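PDB 3OAJ: putative ring-cleaving dioxygenase MhqO from Bacillus subtilis subsp. subtilis, which probably cleaves aromatic rings as an iron(II)-dependent extradiol dioxygenase and so may contribute to the breakdown and detoxification of aromatic compounds. Local coordinates for residues A[162-167]-A[203-208]; A[110-115]-A[186-191]; A[21-26]-A[307-312]; A[32-37]-A[47-52]. All blocks are in the same frame, centred on the assembly; numbering follows the deposited sequence.

Contact 1. Residues A[162-167]-A[203-208]; sequences EQPDKT and LTPIGR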
# COMPACT_ATOMS: atom_id res chain seq x y z
N GLU A 162 7.10 -7.94 15.85
CA GLU A 162 7.93 -8.20 17.03
C GLU A 162 7.33 -9.32 17.89
O GLU A 162 8.05 -9.97 18.64
CB GLU A 162 8.11 -6.94 17.88
CG GLU A 162 8.97 -5.86 17.24
CD GLU A 162 9.26 -4.71 18.19
OE1 GLU A 162 9.11 -4.89 19.42
OE2 GLU A 162 9.65 -3.64 17.69
N GLN A 163 6.02 -9.52 17.77
CA GLN A 163 5.29 -10.52 18.55
C GLN A 163 4.27 -11.26 17.68
O GLN A 163 3.08 -10.98 17.75
CB GLN A 163 4.58 -9.87 19.73
CG GLN A 163 5.49 -9.28 20.79
CD GLN A 163 4.73 -8.99 22.06
OE1 GLN A 163 4.35 -9.90 22.80
NE2 GLN A 163 4.46 -7.72 22.30
N PRO A 164 4.75 -12.18 16.83
CA PRO A 164 3.87 -12.79 15.83
C PRO A 164 2.63 -13.50 16.40
O PRO A 164 1.60 -13.50 15.74
CB PRO A 164 4.79 -13.79 15.12
CG PRO A 164 6.16 -13.26 15.33
CD PRO A 164 6.15 -12.60 16.67
N ASP A 165 2.73 -14.08 17.61
CA ASP A 165 1.56 -14.73 18.21
C ASP A 165 0.43 -13.72 18.44
O ASP A 165 -0.75 -14.01 18.20
CB ASP A 165 1.91 -15.44 19.53
CG ASP A 165 2.82 -16.66 19.33
OD1 ASP A 165 2.92 -17.18 18.21
OD2 ASP A 165 3.43 -17.10 20.32
N LYS A 166 0.79 -12.51 18.87
CA LYS A 166 -0.17 -11.46 19.13
C LYS A 166 -0.76 -10.89 17.84
O LYS A 166 -1.95 -10.67 17.76
CB LYS A 166 0.44 -10.33 19.99
CG LYS A 166 0.89 -10.79 21.38
CD LYS A 166 0.47 -9.79 22.43
CE LYS A 166 0.79 -10.28 23.85
NZ LYS A 166 2.06 -9.71 24.36
N THR A 167 0.10 -10.68 16.84
CA THR A 167 -0.38 -10.24 15.51
C THR A 167 -1.34 -11.26 14.89
O THR A 167 -2.37 -10.87 14.34
CB THR A 167 0.79 -9.90 14.56
OG1 THR A 167 1.70 -9.02 15.25
CG2 THR A 167 0.28 -9.25 13.28
N LEU A 203 6.95 -15.90 11.12
CA LEU A 203 6.78 -16.46 12.46
C LEU A 203 8.00 -16.29 13.35
O LEU A 203 7.90 -16.45 14.57
CB LEU A 203 6.32 -17.91 12.39
CG LEU A 203 4.84 -18.00 11.98
CD1 LEU A 203 4.48 -19.40 11.61
CD2 LEU A 203 3.92 -17.48 13.08
N THR A 204 9.14 -15.97 12.75
CA THR A 204 10.35 -15.73 13.53
C THR A 204 10.82 -14.29 13.37
O THR A 204 11.12 -13.85 12.26
CB THR A 204 11.48 -16.74 13.21
OG1 THR A 204 11.90 -16.59 11.85
CG2 THR A 204 11.04 -18.17 13.45
N PRO A 205 10.86 -13.54 14.50
CA PRO A 205 11.41 -12.17 14.51
C PRO A 205 12.83 -12.10 13.94
O PRO A 205 13.67 -12.93 14.28
CB PRO A 205 11.41 -11.81 16.00
CG PRO A 205 10.30 -12.62 16.58
CD PRO A 205 10.28 -13.91 15.80
N ILE A 206 13.08 -11.10 13.09
CA ILE A 206 14.40 -10.89 12.47
C ILE A 206 15.12 -9.64 12.98
O ILE A 206 16.07 -9.16 12.34
CB ILE A 206 14.32 -10.80 10.92
CG1 ILE A 206 13.38 -9.67 10.46
CG2 ILE A 206 13.94 -12.16 10.33
CD1 ILE A 206 13.75 -9.06 9.12
N GLY A 207 14.68 -9.11 14.11
CA GLY A 207 15.26 -7.89 14.66
C GLY A 207 14.49 -6.66 14.22
O GLY A 207 13.99 -6.60 13.09
N ARG A 208 14.41 -5.68 15.11
CA ARG A 208 13.60 -4.49 14.90
C ARG A 208 14.05 -3.65 13.71
O ARG A 208 15.25 -3.51 13.44
CB ARG A 208 13.56 -3.63 16.17
CG ARG A 208 12.88 -4.33 17.35
CD ARG A 208 13.57 -4.00 18.66
NE ARG A 208 13.46 -5.10 19.62
CZ ARG A 208 12.81 -5.04 20.78
NH1 ARG A 208 12.21 -3.92 21.17
NH2 ARG A 208 12.78 -6.11 21.58

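Contact 2. Residues A[110-115]-A[186-191]; sequences ERFGEQ and FVRYRS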
# COMPACT_ATOMS: atom_id res chain seq x y z
N GLU A 110 8.98 -19.70 -4.21
CA GLU A 110 7.69 -20.37 -4.13
C GLU A 110 7.27 -20.46 -2.69
O GLU A 110 8.09 -20.77 -1.83
CB GLU A 110 7.77 -21.79 -4.73
CG GLU A 110 6.44 -22.55 -4.68
CD GLU A 110 6.36 -23.73 -5.64
OE1 GLU A 110 7.35 -24.01 -6.34
OE2 GLU A 110 5.28 -24.36 -5.70
N ARG A 111 6.00 -20.16 -2.42
CA ARG A 111 5.40 -20.55 -1.14
C ARG A 111 3.91 -20.78 -1.31
O ARG A 111 3.27 -20.17 -2.16
CB ARG A 111 5.68 -19.53 -0.02
CG ARG A 111 5.04 -18.17 -0.22
CD ARG A 111 5.44 -17.20 0.89
NE ARG A 111 4.68 -15.96 0.81
CZ ARG A 111 4.96 -14.93 0.01
NH1 ARG A 111 6.02 -14.92 -0.80
NH2 ARG A 111 4.16 -13.88 0.05
N PHE A 112 3.36 -21.67 -0.49
CA PHE A 112 1.94 -22.04 -0.57
C PHE A 112 1.48 -22.39 -1.99
O PHE A 112 0.36 -22.08 -2.39
CB PHE A 112 1.05 -20.95 0.05
CG PHE A 112 1.26 -20.74 1.54
CD1 PHE A 112 0.61 -21.55 2.48
CD2 PHE A 112 2.08 -19.72 1.99
CE1 PHE A 112 0.79 -21.35 3.85
CE2 PHE A 112 2.27 -19.50 3.35
CZ PHE A 112 1.63 -20.33 4.29
N GLY A 113 2.36 -23.06 -2.74
CA GLY A 113 2.04 -23.53 -4.09
C GLY A 113 2.02 -22.44 -5.14
O GLY A 113 1.64 -22.68 -6.29
N GLU A 114 2.42 -21.23 -4.75
CA GLU A 114 2.44 -20.11 -5.69
C GLU A 114 3.85 -19.64 -5.97
O GLU A 114 4.72 -19.64 -5.09
CB GLU A 114 1.62 -18.92 -5.16
CG GLU A 114 0.14 -19.20 -4.97
CD GLU A 114 -0.63 -17.99 -4.48
OE1 GLU A 114 -0.22 -17.40 -3.46
OE2 GLU A 114 -1.65 -17.63 -5.09
N GLN A 115 4.06 -19.20 -7.21
CA GLN A 115 5.35 -18.65 -7.60
C GLN A 115 5.34 -17.12 -7.55
O GLN A 115 4.39 -16.47 -7.99
CB GLN A 115 5.75 -19.15 -8.99
CG GLN A 115 6.17 -20.64 -9.02
CD GLN A 115 6.52 -21.16 -10.42
OE1 GLN A 115 6.47 -20.41 -11.41
NE2 GLN A 115 6.86 -22.45 -10.51
N PHE A 186 6.14 -19.09 7.70
CA PHE A 186 4.96 -18.22 7.55
C PHE A 186 3.67 -18.84 8.05
O PHE A 186 3.48 -20.04 7.95
CB PHE A 186 4.75 -17.86 6.08
CG PHE A 186 5.90 -17.09 5.47
CD1 PHE A 186 6.12 -15.76 5.82
CD2 PHE A 186 6.74 -17.71 4.57
CE1 PHE A 186 7.19 -15.04 5.25
CE2 PHE A 186 7.81 -17.02 4.00
CZ PHE A 186 8.04 -15.68 4.34
N VAL A 187 2.79 -17.99 8.58
CA VAL A 187 1.38 -18.33 8.66
C VAL A 187 0.64 -17.41 7.70
O VAL A 187 0.96 -16.22 7.59
CB VAL A 187 0.82 -18.29 10.11
CG1 VAL A 187 0.97 -16.91 10.72
CG2 VAL A 187 -0.64 -18.76 10.16
N ARG A 188 -0.32 -17.98 6.97
CA ARG A 188 -1.09 -17.25 5.96
C ARG A 188 -2.53 -17.06 6.39
O ARG A 188 -3.18 -18.00 6.89
CB ARG A 188 -1.05 -17.99 4.62
CG ARG A 188 -1.93 -17.37 3.53
CD ARG A 188 -1.56 -17.90 2.15
NE ARG A 188 -0.35 -17.24 1.67
CZ ARG A 188 0.07 -17.23 0.41
NH1 ARG A 188 -0.64 -17.85 -0.53
NH2 ARG A 188 1.19 -16.58 0.09
N TYR A 189 -3.02 -15.85 6.17
CA TYR A 189 -4.38 -15.44 6.42
C TYR A 189 -5.04 -14.89 5.17
O TYR A 189 -4.39 -14.35 4.35
CB TYR A 189 -4.39 -14.39 7.56
CG TYR A 189 -4.09 -14.97 8.91
CD1 TYR A 189 -5.05 -15.64 9.57
CD2 TYR A 189 -2.87 -14.88 9.50
CE1 TYR A 189 -4.85 -16.19 10.73
CE2 TYR A 189 -2.67 -15.48 10.73
CZ TYR A 189 -3.69 -16.13 11.31
OH TYR A 189 -3.64 -16.71 12.50
N ARG A 190 -6.34 -15.03 5.05
CA ARG A 190 -7.08 -14.52 3.89
C ARG A 190 -8.26 -13.70 4.39
O ARG A 190 -9.02 -14.15 5.25
CB ARG A 190 -7.53 -15.69 3.01
CG ARG A 190 -8.49 -15.36 1.89
CD ARG A 190 -8.71 -16.56 0.98
NE ARG A 190 -7.62 -16.72 0.03
CZ ARG A 190 -7.60 -16.15 -1.18
NH1 ARG A 190 -8.63 -15.40 -1.57
NH2 ARG A 190 -6.57 -16.34 -1.99
N SER A 191 -8.42 -12.50 3.83
CA SER A 191 -9.61 -11.68 4.09
C SER A 191 -10.66 -12.01 3.05
O SER A 191 -10.37 -12.71 2.09
CB SER A 191 -9.26 -10.18 4.11
OG SER A 191 -8.76 -9.75 2.86

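Contact 3. Residues A[21-26]-A[307-312]; sequences ENTDFY and FEVREL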
# COMPACT_ATOMS: atom_id res chain seq x y z
N GLU A 21 11.84 9.83 -9.30
CA GLU A 21 12.31 8.44 -9.26
C GLU A 21 11.18 7.49 -8.84
O GLU A 21 10.97 6.44 -9.46
CB GLU A 21 13.50 8.32 -8.31
CG GLU A 21 14.73 9.07 -8.77
CD GLU A 21 15.85 9.06 -7.74
OE1 GLU A 21 15.75 8.32 -6.73
OE2 GLU A 21 16.85 9.79 -7.97
N ASN A 22 10.45 7.88 -7.80
CA ASN A 22 9.29 7.14 -7.34
C ASN A 22 8.28 6.97 -8.47
O ASN A 22 7.85 5.85 -8.77
CB ASN A 22 8.68 7.90 -6.15
CG ASN A 22 7.41 7.27 -5.61
OD1 ASN A 22 6.37 7.92 -5.58
ND2 ASN A 22 7.49 6.04 -5.16
N THR A 23 7.94 8.06 -9.14
CA THR A 23 6.95 8.01 -10.20
C THR A 23 7.43 7.20 -11.41
O THR A 23 6.64 6.44 -12.00
CB THR A 23 6.54 9.46 -10.62
OG1 THR A 23 5.99 10.13 -9.48
CG2 THR A 23 5.53 9.45 -11.76
N ASP A 24 8.69 7.38 -11.80
CA ASP A 24 9.23 6.60 -12.92
C ASP A 24 9.12 5.11 -12.63
O ASP A 24 8.91 4.33 -13.55
CB ASP A 24 10.68 6.98 -13.21
CG ASP A 24 10.82 8.32 -13.92
OD1 ASP A 24 9.82 8.86 -14.44
OD2 ASP A 24 11.96 8.82 -13.94
N PHE A 25 9.23 4.70 -11.37
CA PHE A 25 9.08 3.29 -11.07
C PHE A 25 7.61 2.84 -11.06
O PHE A 25 7.22 1.92 -11.80
CB PHE A 25 9.78 2.89 -9.77
CG PHE A 25 9.94 1.40 -9.62
CD1 PHE A 25 10.95 0.74 -10.31
CD2 PHE A 25 9.08 0.65 -8.80
CE1 PHE A 25 11.10 -0.63 -10.21
CE2 PHE A 25 9.23 -0.73 -8.69
CZ PHE A 25 10.25 -1.36 -9.39
N TYR A 26 6.79 3.50 -10.24
CA TYR A 26 5.41 3.05 -10.03
C TYR A 26 4.50 3.27 -11.22
O TYR A 26 3.69 2.40 -11.54
CB TYR A 26 4.85 3.56 -8.68
CG TYR A 26 5.52 2.81 -7.55
CD1 TYR A 26 4.97 1.61 -7.06
CD2 TYR A 26 6.72 3.26 -7.00
CE1 TYR A 26 5.60 0.89 -6.08
CE2 TYR A 26 7.36 2.53 -6.01
CZ TYR A 26 6.78 1.35 -5.54
OH TYR A 26 7.39 0.63 -4.56
N PHE A 307 7.85 17.28 -11.09
CA PHE A 307 8.00 15.94 -11.63
C PHE A 307 6.88 15.69 -12.62
O PHE A 307 5.85 16.36 -12.58
CB PHE A 307 8.04 14.87 -10.51
CG PHE A 307 6.70 14.57 -9.89
CD1 PHE A 307 5.93 13.52 -10.36
CD2 PHE A 307 6.23 15.33 -8.83
CE1 PHE A 307 4.68 13.23 -9.79
CE2 PHE A 307 4.99 15.05 -8.25
CZ PHE A 307 4.21 14.02 -8.74
N GLU A 308 7.09 14.74 -13.53
CA GLU A 308 6.04 14.38 -14.47
C GLU A 308 5.84 12.88 -14.56
O GLU A 308 6.78 12.09 -14.42
CB GLU A 308 6.26 15.03 -15.85
CG GLU A 308 7.29 14.36 -16.75
CD GLU A 308 7.23 14.84 -18.20
OE1 GLU A 308 7.94 14.27 -19.05
OE2 GLU A 308 6.46 15.79 -18.50
N VAL A 309 4.59 12.49 -14.77
CA VAL A 309 4.27 11.10 -15.05
C VAL A 309 4.63 10.91 -16.51
O VAL A 309 4.07 11.59 -17.38
CB VAL A 309 2.77 10.83 -14.81
CG1 VAL A 309 2.38 9.42 -15.28
CG2 VAL A 309 2.43 11.03 -13.33
N ARG A 310 5.57 10.01 -16.78
CA ARG A 310 6.07 9.83 -18.15
C ARG A 310 6.27 8.37 -18.50
O ARG A 310 6.65 7.55 -17.66
CB ARG A 310 7.36 10.62 -18.37
CG ARG A 310 8.46 10.35 -17.35
CD ARG A 310 9.61 11.30 -17.47
NE ARG A 310 10.64 10.97 -16.48
CZ ARG A 310 11.77 11.64 -16.29
NH1 ARG A 310 12.06 12.71 -17.03
NH2 ARG A 310 12.61 11.24 -15.36
N GLU A 311 6.00 8.04 -19.75
CA GLU A 311 6.31 6.72 -20.26
C GLU A 311 7.82 6.61 -20.47
O GLU A 311 8.46 7.56 -20.94
CB GLU A 311 5.53 6.42 -21.55
CG GLU A 311 4.03 6.23 -21.31
CD GLU A 311 3.25 5.92 -22.58
OE1 GLU A 311 3.79 6.17 -23.69
OE2 GLU A 311 2.10 5.44 -22.48
N LEU A 312 8.37 5.47 -20.08
CA LEU A 312 9.77 5.18 -20.29
C LEU A 312 9.85 4.27 -21.51
O LEU A 312 10.93 4.02 -22.03
CB LEU A 312 10.37 4.49 -19.05
CG LEU A 312 10.00 4.98 -17.65
CD1 LEU A 312 10.52 4.04 -16.58
CD2 LEU A 312 10.50 6.40 -17.38
O HOH W 1 7.05 8.29 -14.94

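Contact 4. Residues A[32-37]-A[47-52]; sequences LRLVKQ and YHLYFG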
# COMPACT_ATOMS: atom_id res chain seq x y z
N LEU A 32 1.19 1.74 -12.89
CA LEU A 32 0.10 2.21 -12.02
C LEU A 32 -0.24 3.65 -12.35
O LEU A 32 0.60 4.42 -12.84
CB LEU A 32 0.45 2.07 -10.54
CG LEU A 32 0.85 0.68 -10.03
CD1 LEU A 32 1.06 0.71 -8.53
CD2 LEU A 32 -0.17 -0.38 -10.42
N ARG A 33 -1.50 4.01 -12.09
CA ARG A 33 -1.97 5.36 -12.33
C ARG A 33 -1.69 6.20 -11.10
O ARG A 33 -1.97 5.77 -9.99
CB ARG A 33 -3.46 5.34 -12.61
CG ARG A 33 -4.05 6.74 -12.75
CD ARG A 33 -5.51 6.75 -13.11
NE ARG A 33 -5.93 8.13 -13.35
CZ ARG A 33 -7.16 8.50 -13.71
NH1 ARG A 33 -8.12 7.58 -13.85
NH2 ARG A 33 -7.43 9.79 -13.92
N LEU A 34 -1.15 7.40 -11.31
CA LEU A 34 -1.07 8.39 -10.26
C LEU A 34 -2.47 8.98 -10.13
O LEU A 34 -2.89 9.76 -10.98
CB LEU A 34 -0.05 9.49 -10.60
CG LEU A 34 0.08 10.61 -9.55
CD1 LEU A 34 0.53 10.07 -8.21
CD2 LEU A 34 1.01 11.72 -10.01
N VAL A 35 -3.19 8.54 -9.10
CA VAL A 35 -4.59 8.94 -8.92
C VAL A 35 -4.76 10.19 -8.08
O VAL A 35 -5.81 10.81 -8.10
CB VAL A 35 -5.49 7.79 -8.37
CG1 VAL A 35 -5.54 6.65 -9.38
CG2 VAL A 35 -5.02 7.31 -7.00
N LYS A 36 -3.72 10.57 -7.32
CA LYS A 36 -3.81 11.81 -6.52
C LYS A 36 -2.43 12.33 -6.17
O LYS A 36 -1.57 11.60 -5.67
CB LYS A 36 -4.63 11.56 -5.24
CG LYS A 36 -5.02 12.83 -4.46
CD LYS A 36 -5.96 13.72 -5.26
CE LYS A 36 -7.18 12.96 -5.74
NZ LYS A 36 -8.14 13.84 -6.47
N GLN A 37 -2.21 13.61 -6.45
CA GLN A 37 -1.05 14.28 -5.91
C GLN A 37 -1.54 15.33 -4.95
O GLN A 37 -2.35 16.21 -5.30
CB GLN A 37 -0.11 14.88 -6.97
CG GLN A 37 -0.76 15.75 -7.97
CD GLN A 37 0.27 16.46 -8.82
OE1 GLN A 37 1.04 17.31 -8.32
NE2 GLN A 37 0.32 16.11 -10.10
N TYR A 47 5.20 16.13 -0.56
CA TYR A 47 4.18 15.45 -1.35
C TYR A 47 3.59 14.27 -0.61
O TYR A 47 4.27 13.61 0.17
CB TYR A 47 4.78 14.87 -2.63
CG TYR A 47 4.98 15.83 -3.78
CD1 TYR A 47 3.89 16.42 -4.42
CD2 TYR A 47 6.26 16.08 -4.27
CE1 TYR A 47 4.08 17.27 -5.52
CE2 TYR A 47 6.46 16.92 -5.36
CZ TYR A 47 5.37 17.51 -5.98
OH TYR A 47 5.56 18.35 -7.05
N HIS A 48 2.34 13.98 -0.92
CA HIS A 48 1.77 12.69 -0.67
C HIS A 48 1.19 12.25 -2.00
O HIS A 48 0.26 12.87 -2.49
CB HIS A 48 0.67 12.77 0.39
CG HIS A 48 0.23 11.43 0.91
ND1 HIS A 48 -0.84 11.27 1.77
CD2 HIS A 48 0.70 10.18 0.67
CE1 HIS A 48 -0.98 9.99 2.06
NE2 HIS A 48 -0.06 9.31 1.41
N LEU A 49 1.76 11.18 -2.56
CA LEU A 49 1.35 10.66 -3.87
C LEU A 49 0.61 9.35 -3.69
O LEU A 49 1.04 8.48 -2.93
CB LEU A 49 2.56 10.44 -4.79
CG LEU A 49 3.51 11.63 -4.99
CD1 LEU A 49 4.60 11.20 -5.97
CD2 LEU A 49 2.76 12.86 -5.49
N TYR A 50 -0.49 9.20 -4.42
CA TYR A 50 -1.29 7.96 -4.39
C TYR A 50 -1.32 7.36 -5.79
O TYR A 50 -1.70 8.03 -6.77
CB TYR A 50 -2.72 8.26 -3.97
CG TYR A 50 -2.96 8.75 -2.56
CD1 TYR A 50 -2.89 10.11 -2.25
CD2 TYR A 50 -3.38 7.88 -1.56
CE1 TYR A 50 -3.18 10.58 -0.97
CE2 TYR A 50 -3.67 8.33 -0.28
CZ TYR A 50 -3.56 9.68 0.02
OH TYR A 50 -3.88 10.13 1.28
N PHE A 51 -0.90 6.10 -5.88
CA PHE A 51 -0.96 5.33 -7.13
C PHE A 51 -1.92 4.18 -6.95
O PHE A 51 -2.08 3.64 -5.84
CB PHE A 51 0.42 4.75 -7.48
CG PHE A 51 1.48 5.79 -7.79
CD1 PHE A 51 1.75 6.17 -9.10
CD2 PHE A 51 2.24 6.37 -6.76
CE1 PHE A 51 2.73 7.11 -9.39
CE2 PHE A 51 3.22 7.34 -7.05
CZ PHE A 51 3.47 7.70 -8.36
N GLY A 52 -2.57 3.76 -8.03
CA GLY A 52 -3.44 2.61 -7.95
C GLY A 52 -3.86 2.13 -9.33
O GLY A 52 -3.19 2.43 -10.33

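Contact 1. Residues A[162-167]-A[203-208]
Pro164 lays its ring against the 203-208 loop: CG of Pro164 comes to 3.7 Å from the carbonyl O of Leu203. On the same ring, CD of Pro164 lies 4.2 Å from CG of Pro205. Two proline rings suit a meeting of helix start and loop, since each offers a compact apolar surface on a stiff backbone. At the other end, Glu162 and Arg208 cross at about a right angle. OE2 of Glu162 rests 3.3 Å from CG of Arg208, whereas OE1 of Glu162 sits over one face of the guanidinium, a long 3.7 Å from NH1 of Arg208. With the oxygen above the flat group, the attraction is between charges, without a directed bond. Arg208 bends at chi2 (143°), which turns one face of its guanidinium toward OE1 of Glu162. Behind this shell, Gln163 occupies the N-cap position of helix 164-174, and proline fits the first helical turn, where a backbone N-H is not required. Asp77 secures the loop by accepting from N of Ile206. Within the second VOC range, the helix start thus meets the loop between strands 198-202 and 215-223 through apolar touch and unfocused charge attraction, which probably fixes Arg208 less strictly than an in-plane bond would.

Contact 2. Residues A[110-115]-A[186-191]
Phe112 and Arg188 lie flat against one another, running in opposite directions with ring and guanidinium planes 21° apart. CD2 of Phe112 covers one face of the guanidinium, 3.5 Å from NE of Arg188, and CB of Arg188 makes a CH-pi contact 3.9 Å from the centroid of the Phe112 ring. The chain of Arg188 starts with CG anti to the backbone N (chi1 174°) and bends at chi3, which lays its flat end over the ring, running on toward CB of Phe112. Among apolar contacts, CB of Phe186 meets the edge of the Phe112 ring, 4.0 Å from CE2 of Phe112, while CD of Arg111 packs 3.9 Å from CE2 of Phe186.

The 110-115 segment is the tip of a beta hairpin whose type I' turn runs from Arg111 to Glu114. Gly113 takes positive phi easily there, and Phe112, also at positive phi, projects from the turn toward strand 186-190 in the same eight-stranded sheet. The tip, from the first glyoxalase-type (VOC) range, thereby reaches a strand of the second.

Charge pairing is led by NH1 of Arg188, which donates to OE1 of Glu114 at 3.0 Å (161°), meeting that oxygen from above the carboxylate plane. Arg132 pairs with OE2 of Glu114, and the hydroxyl of Tyr116 is hydrogen-bonded to NH2 of Arg188. NE of Arg111 comes within 3.6 Å of NH2 of Arg188, but Asp200 pairs with both arginines and Glu128 with Arg111, so their like charges are probably well offset.

Contact 3. Residues A[21-26]-A[307-312]
Arg310 starts with CG wedged between its backbone N and carbonyl carbon (chi1 53°) and then runs extended to NE, delivering the side of its guanidinium to Asp24, whose first torsion sets the carboxylate beside its own backbone N. The two flat groups are nearly coplanar, 20° apart, and form a side-on, two-nitrogen salt bridge. NE of Arg310 donates to OD1 of Asp24 at 3.0 Å, and NH2 of Arg310 to the syn lone pair of OD2 of Asp24 at 2.9 Å, with an almost straight N-H (174°). A short acid and a long base suit a bridge from helix to extended tail. Water 1 links the same carboxylate to the tail backbone: it accepts from N of Arg310 at 2.9 Å and probably donates to OD1 of Asp24 at 2.9 Å.

Beside the pair, CG2 of Thr23 makes an apolar touch with CG2 of Val309 at 3.8 Å. The methyl CD1 of Leu312 rests against the carbonyl O of Asp24, 3.4 Å away. OG1 of Thr23, hydrogen-bonded to the carbonyl of Pro19, also approaches CE1 of Phe307 at 3.4 Å. The C-terminal tail thus runs along helix 19-29, where Gln20 bonds to the Glu308 carbonyl, while Phe307 packs edge-to-face on Tyr47 of strand 47-52.

Contact 4. Residues A[32-37]-A[47-52]
The carbonyl O of Tyr50 accepts two backbone bonds, from N of Val35 at 2.8 Å and from N of Lys36 at 3.3 Å. Tyr50 returns one, its N donating to O of Lys36 at 2.9 Å. Towards the far end, Arg33 and Gly52 form a mutual pair, with N of Arg33 to O of Gly52 and N of Gly52 to O of Arg33 both 2.9 Å long.

Two residues facing one make a classic beta bulge, which shifts the register of this antiparallel hairpin by one residue. Strand 33-39 forms one edge of an eight-stranded sheet, whose strand order, repeated in the second sheet, fits the paired βαβββ modules of the VOC superfamily.

On one side of the hairpin, CD1 of Leu34 lies over the Phe51 ring, 3.9 Å from its centroid in a CH-pi contact; CG anti to the backbone N (chi1 179°) carries the branch there. CB of Leu49 adds a touch 4.0 Å from CD1 of Leu34. Leu49 and Phe51 pack on Asn22 and Thr23 of helix 19-29, and Leu34 on Val309, a place suited to apolar residues. On the other side, CB of Lys36 packs 3.8 Å from CD1 of Tyr50, while the ammonium of Lys36 leads away to Asp277 and Glu278. The side chain of Tyr50 comes near that of His11, a zinc ligand. The His48 side chain, hydrogen-bonded to Thr63, lies about 6 Å from the zinc ion at nearest atoms and beside a bound sulfate, probably from the crystallisation liquor.

Overall arrangement
From the N terminus, helix 19-29 supplies the first half of contact 3 and leads into strand 33-39. Contact 4 then closes a short hairpin loop with strand 47-52, inside the great loop that contact 3 closes at the C-terminal tail. Within that same loop, segment 110-115 opens contact 2 and 162-167 opens contact 1 before 186-191 closes contact 2 and 203-208 closes contact 1, so these two cross. Contact 2 joins the hairpin tip of the first VOC range to strand 186-190 of the second; contact 1 joins helix 164-174 to the loop before strand 215-223. They touch where Leu203 packs on Phe186 and Val187. Contacts 3 and 4 also touch, joining helix, tail and sheet edge.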